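Succinate dehydrogenase subunit A (PDB 7D6V) probably catalyses succinate oxidation as the FAD-binding flavoprotein subunit of the mycobacterial succinate dehydrogenase Sdh1, passing electrons into the respiratory chain. Local coordinates at residues A574-S586 / V592-P604. Residues are numbered along the deposited sequence; the frame is centred on the assembly and turned at random.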
loop_
_atom_site.group_PDB
_atom_site.type_symbol
_atom_site.label_atom_id
_atom_site.label_comp_id
_atom_site.label_asym_id
_atom_site.label_seq_id
_atom_site.Cartn_x
_atom_site.Cartn_y
_atom_site.Cartn_z
ATOM N N ALA A 574 -39.810 -1.978 13.660
ATOM C CA ALA A 574 -41.055 -1.313 14.023
ATOM C C ALA A 574 -41.499 -0.428 12.860
ATOM O O ALA A 574 -40.939 -0.487 11.762
ATOM C CB ALA A 574 -40.878 -0.498 15.300
ATOM N N ASN A 575 -42.539 0.385 13.068
ATOM C CA ASN A 575 -42.899 1.275 11.970
ATOM C C ASN A 575 -41.699 2.175 11.690
ATOM O O ASN A 575 -41.067 2.011 10.646
ATOM C CB ASN A 575 -44.207 2.045 12.247
ATOM C CG ASN A 575 -44.096 3.072 13.359
ATOM O OD1 ASN A 575 -43.266 3.977 13.311
ATOM N ND2 ASN A 575 -44.961 2.949 14.358
ATOM N N TRP A 576 -41.388 3.134 12.574
ATOM C CA TRP A 576 -40.036 3.611 12.879
ATOM C C TRP A 576 -39.100 3.719 11.677
ATOM O O TRP A 576 -37.879 3.776 11.850
ATOM C CB TRP A 576 -39.387 2.701 13.927
ATOM C CG TRP A 576 -39.317 3.279 15.321
ATOM C CD1 TRP A 576 -39.937 2.796 16.436
ATOM C CD2 TRP A 576 -38.580 4.435 15.745
ATOM N NE1 TRP A 576 -39.640 3.577 17.521
ATOM C CE2 TRP A 576 -38.808 4.590 17.125
ATOM C CE3 TRP A 576 -37.754 5.352 15.092
ATOM C CZ2 TRP A 576 -38.241 5.626 17.862
ATOM C CZ3 TRP A 576 -37.192 6.380 15.826
ATOM C CH2 TRP A 576 -37.439 6.508 17.196
ATOM N N ARG A 577 -39.646 3.769 10.467
ATOM C CA ARG A 577 -38.848 3.744 9.250
ATOM C C ARG A 577 -38.835 5.077 8.533
ATOM O O ARG A 577 -37.835 5.416 7.900
ATOM C CB ARG A 577 -39.370 2.658 8.300
ATOM C CG ARG A 577 -38.418 2.230 7.208
ATOM C CD ARG A 577 -39.182 1.969 5.924
ATOM N NE ARG A 577 -40.247 2.944 5.726
ATOM C CZ ARG A 577 -40.064 4.159 5.222
ATOM N NH1 ARG A 577 -41.093 4.978 5.079
ATOM N NH2 ARG A 577 -38.853 4.557 4.861
ATOM N N ASN A 578 -39.921 5.832 8.619
ATOM C CA ASN A 578 -39.936 7.233 8.217
ATOM C C ASN A 578 -39.622 8.154 9.394
ATOM O O ASN A 578 -40.359 9.086 9.704
ATOM C CB ASN A 578 -41.275 7.567 7.570
ATOM C CG ASN A 578 -42.452 7.299 8.486
ATOM O OD1 ASN A 578 -42.283 6.920 9.644
ATOM N ND2 ASN A 578 -43.657 7.498 7.967
ATOM N N THR A 579 -38.505 7.879 10.064
ATOM C CA THR A 579 -38.003 8.711 11.149
ATOM C C THR A 579 -36.484 8.668 11.121
ATOM O O THR A 579 -35.898 7.583 11.093
ATOM C CB THR A 579 -38.524 8.239 12.511
ATOM O OG1 THR A 579 -39.945 8.079 12.453
ATOM C CG2 THR A 579 -38.189 9.253 13.587
ATOM N N LEU A 580 -35.852 9.842 11.124
ATOM C CA LEU A 580 -34.402 9.938 11.004
ATOM C C LEU A 580 -33.687 10.258 12.302
ATOM O O LEU A 580 -32.525 9.876 12.452
ATOM C CB LEU A 580 -34.014 10.992 9.963
ATOM C CG LEU A 580 -34.292 10.605 8.515
ATOM C CD1 LEU A 580 -33.983 11.765 7.590
ATOM C CD2 LEU A 580 -33.480 9.380 8.142
ATOM N N LEU A 581 -34.341 10.943 13.241
ATOM C CA LEU A 581 -33.796 11.153 14.582
ATOM C C LEU A 581 -32.490 11.962 14.516
ATOM O O LEU A 581 -31.386 11.464 14.731
ATOM C CB LEU A 581 -33.630 9.791 15.269
ATOM C CG LEU A 581 -33.162 9.638 16.703
ATOM C CD1 LEU A 581 -34.192 10.304 17.579
ATOM C CD2 LEU A 581 -33.039 8.174 17.051
ATOM N N VAL A 582 -32.665 13.241 14.160
ATOM C CA VAL A 582 -31.587 14.164 13.808
ATOM C C VAL A 582 -30.964 14.793 15.053
ATOM O O VAL A 582 -31.669 15.198 15.980
ATOM C CB VAL A 582 -32.139 15.252 12.869
ATOM C CG1 VAL A 582 -31.086 16.269 12.553
ATOM C CG2 VAL A 582 -32.681 14.633 11.605
ATOM N N CYS A 583 -29.635 14.913 15.062
ATOM C CA CYS A 583 -28.886 15.488 16.176
ATOM C C CYS A 583 -28.463 16.925 15.880
ATOM O O CYS A 583 -28.075 17.248 14.754
ATOM C CB CYS A 583 -27.642 14.651 16.481
ATOM S SG CYS A 583 -27.948 12.895 16.735
ATOM N N ARG A 584 -28.516 17.782 16.902
ATOM C CA ARG A 584 -28.128 19.181 16.757
ATOM C C ARG A 584 -27.474 19.671 18.043
ATOM O O ARG A 584 -27.612 19.061 19.103
ATOM C CB ARG A 584 -29.326 20.072 16.416
ATOM C CG ARG A 584 -29.561 20.275 14.937
ATOM C CD ARG A 584 -30.935 20.860 14.695
ATOM N NE ARG A 584 -31.459 20.511 13.380
ATOM C CZ ARG A 584 -32.653 19.965 13.177
ATOM N NH1 ARG A 584 -33.445 19.702 14.204
ATOM N NH2 ARG A 584 -33.052 19.679 11.947
ATOM N N VAL A 585 -26.760 20.796 17.936
ATOM C CA VAL A 585 -26.060 21.414 19.059
ATOM C C VAL A 585 -26.973 22.416 19.753
ATOM O O VAL A 585 -27.659 23.208 19.098
ATOM C CB VAL A 585 -24.761 22.094 18.585
ATOM C CG1 VAL A 585 -24.300 23.130 19.588
ATOM C CG2 VAL A 585 -23.682 21.069 18.378
ATOM N N SER A 586 -26.976 22.389 21.089
ATOM C CA SER A 586 -27.771 23.317 21.890
ATOM C C SER A 586 -26.952 24.497 22.406
ATOM O O SER A 586 -27.264 25.648 22.089
ATOM C CB SER A 586 -28.423 22.569 23.058
ATOM O OG SER A 586 -29.438 21.705 22.589
ATOM N N VAL A 592 -19.994 21.078 23.539
ATOM C CA VAL A 592 -21.397 21.476 23.571
ATOM C C VAL A 592 -22.304 20.272 23.800
ATOM O O VAL A 592 -21.916 19.135 23.496
ATOM C CB VAL A 592 -21.763 22.219 22.280
ATOM C CG1 VAL A 592 -20.944 23.482 22.164
ATOM C CG2 VAL A 592 -21.467 21.340 21.098
ATOM N N PRO A 593 -23.496 20.465 24.356
ATOM C CA PRO A 593 -24.470 19.378 24.450
ATOM C C PRO A 593 -25.376 19.323 23.228
ATOM O O PRO A 593 -25.554 20.300 22.501
ATOM C CB PRO A 593 -25.271 19.732 25.711
ATOM C CG PRO A 593 -25.144 21.200 25.853
ATOM C CD PRO A 593 -23.933 21.665 25.083
ATOM N N ASP A 594 -25.953 18.143 23.015
ATOM C CA ASP A 594 -26.743 17.866 21.828
ATOM C C ASP A 594 -28.185 17.545 22.193
ATOM O O ASP A 594 -28.472 17.006 23.264
ATOM C CB ASP A 594 -26.153 16.704 21.031
ATOM C CG ASP A 594 -24.674 16.867 20.783
ATOM O OD1 ASP A 594 -23.875 16.398 21.620
ATOM O OD2 ASP A 594 -24.307 17.463 19.749
ATOM N N VAL A 595 -29.085 17.891 21.279
ATOM C CA VAL A 595 -30.490 17.516 21.345
ATOM C C VAL A 595 -30.809 16.696 20.105
ATOM O O VAL A 595 -30.435 17.080 18.990
ATOM C CB VAL A 595 -31.406 18.749 21.443
ATOM C CG1 VAL A 595 -32.820 18.401 21.023
ATOM C CG2 VAL A 595 -31.403 19.285 22.853
ATOM N N THR A 596 -31.469 15.559 20.302
ATOM C CA THR A 596 -31.875 14.683 19.214
ATOM C C THR A 596 -33.389 14.749 19.054
ATOM O O THR A 596 -34.127 14.599 20.032
ATOM C CB THR A 596 -31.418 13.246 19.474
ATOM O OG1 THR A 596 -30.060 13.255 19.925
ATOM C CG2 THR A 596 -31.475 12.445 18.202
ATOM N N VAL A 597 -33.840 14.977 17.824
ATOM C CA VAL A 597 -35.244 15.188 17.501
ATOM C C VAL A 597 -35.662 14.095 16.517
ATOM O O VAL A 597 -34.836 13.334 16.021
ATOM C CB VAL A 597 -35.493 16.599 16.925
ATOM C CG1 VAL A 597 -36.975 16.958 16.917
ATOM C CG2 VAL A 597 -34.700 17.636 17.705
ATOM N N THR A 598 -36.966 14.010 16.248
ATOM C CA THR A 598 -37.542 12.950 15.421
ATOM C C THR A 598 -38.326 13.532 14.249
ATOM O O THR A 598 -39.536 13.778 14.365
ATOM C CB THR A 598 -38.439 12.054 16.269
ATOM O OG1 THR A 598 -39.555 12.815 16.744
ATOM C CG2 THR A 598 -37.677 11.519 17.463
ATOM N N PRO A 599 -37.683 13.784 13.111
ATOM C CA PRO A 599 -38.416 14.195 11.909
ATOM C C PRO A 599 -38.800 13.016 11.025
ATOM O O PRO A 599 -38.233 11.926 11.105
ATOM C CB PRO A 599 -37.411 15.095 11.177
ATOM C CG PRO A 599 -36.113 14.596 11.608
ATOM C CD PRO A 599 -36.262 14.152 13.029
ATOM N N GLU A 600 -39.769 13.268 10.151
ATOM C CA GLU A 600 -40.248 12.273 9.203
ATOM C C GLU A 600 -39.496 12.372 7.882
ATOM O O GLU A 600 -39.065 13.450 7.467
ATOM C CB GLU A 600 -41.748 12.428 8.948
ATOM C CG GLU A 600 -42.585 12.483 10.208
ATOM C CD GLU A 600 -42.437 11.240 11.060
ATOM O OE1 GLU A 600 -42.870 10.156 10.617
ATOM O OE2 GLU A 600 -41.882 11.347 12.173
ATOM N N GLN A 601 -39.341 11.225 7.228
ATOM C CA GLN A 601 -38.695 11.159 5.928
ATOM C C GLN A 601 -39.666 11.556 4.821
ATOM O O GLN A 601 -40.886 11.551 4.993
ATOM C CB GLN A 601 -38.161 9.753 5.659
ATOM C CG GLN A 601 -37.156 9.254 6.673
ATOM C CD GLN A 601 -36.352 8.080 6.156
ATOM O OE1 GLN A 601 -35.619 8.200 5.176
ATOM N NE2 GLN A 601 -36.481 6.938 6.816
ATOM N N GLN A 602 -39.099 11.894 3.667
ATOM C CA GLN A 602 -39.899 12.254 2.506
ATOM C C GLN A 602 -40.671 11.040 1.997
ATOM O O GLN A 602 -40.215 9.900 2.110
ATOM C CB GLN A 602 -39.004 12.819 1.402
ATOM C CG GLN A 602 -39.744 13.297 0.169
ATOM C CD GLN A 602 -40.696 14.436 0.473
ATOM O OE1 GLN A 602 -41.910 14.248 0.528
ATOM N NE2 GLN A 602 -40.148 15.628 0.673
ATOM N N VAL A 603 -41.857 11.302 1.450
ATOM C CA VAL A 603 -42.769 10.293 0.905
ATOM C C VAL A 603 -41.967 9.248 0.140
ATOM O O VAL A 603 -41.197 9.604 -0.763
ATOM C CB VAL A 603 -43.833 10.950 0.014
ATOM C CG1 VAL A 603 -44.715 9.903 -0.637
ATOM C CG2 VAL A 603 -44.668 11.924 0.828
ATOM N N PRO A 604 -42.119 7.951 0.464
ATOM C CA PRO A 604 -41.049 6.981 0.183
ATOM C C PRO A 604 -40.490 6.982 -1.232
ATOM O O PRO A 604 -39.321 7.317 -1.412
ATOM C CB PRO A 604 -41.712 5.629 0.502
ATOM C CG PRO A 604 -43.179 5.921 0.707
ATOM C CD PRO A 604 -43.236 7.326 1.190
#
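Arg584 and Val595 form a hydrogen-bonded pair of a short antiparallel beta hairpin, with Arg584 N 2.9 Å from Val595 O and Val595 N returning a bond to Arg584 O. Towards the turn, Ser586 N donates almost straight (173°) to Pro593 O. Beyond the strands the two segments stay paired: Leu580 N reaches Pro599 O at 3.2 Å, and the ring of Pro599 crosses the Val582 side chain at about a right angle, Pro599 CG 3.4 Å from Val582 CG2. Gln601 illustrates how a long side chain can cover the opposing segment. Its CB lies 4.0 Å from Asn578 CA. With CG anti to its own carbonyl carbon (chi1 -59°), the chain then runs extended, roughly perpendicular to Leu580, CG packing 3.7 Å from Leu580 CG and the amide CD equally near Leu580 CD2. At the tip, OE1 stays beside that methyl, while NE2 points to Arg577 O, although the modelled separation is too short to trust. The Arg577 guanidinium itself bonds to Phe80 O. Around the hairpin, helix 532-556 packs against Leu581, Val592 and Asp594, helix 230-236 meets Val585 and Asp594, and strand 383-395 borders Leu580 and Val582; Cys583 adds a backbone hydrogen bond with Leu240.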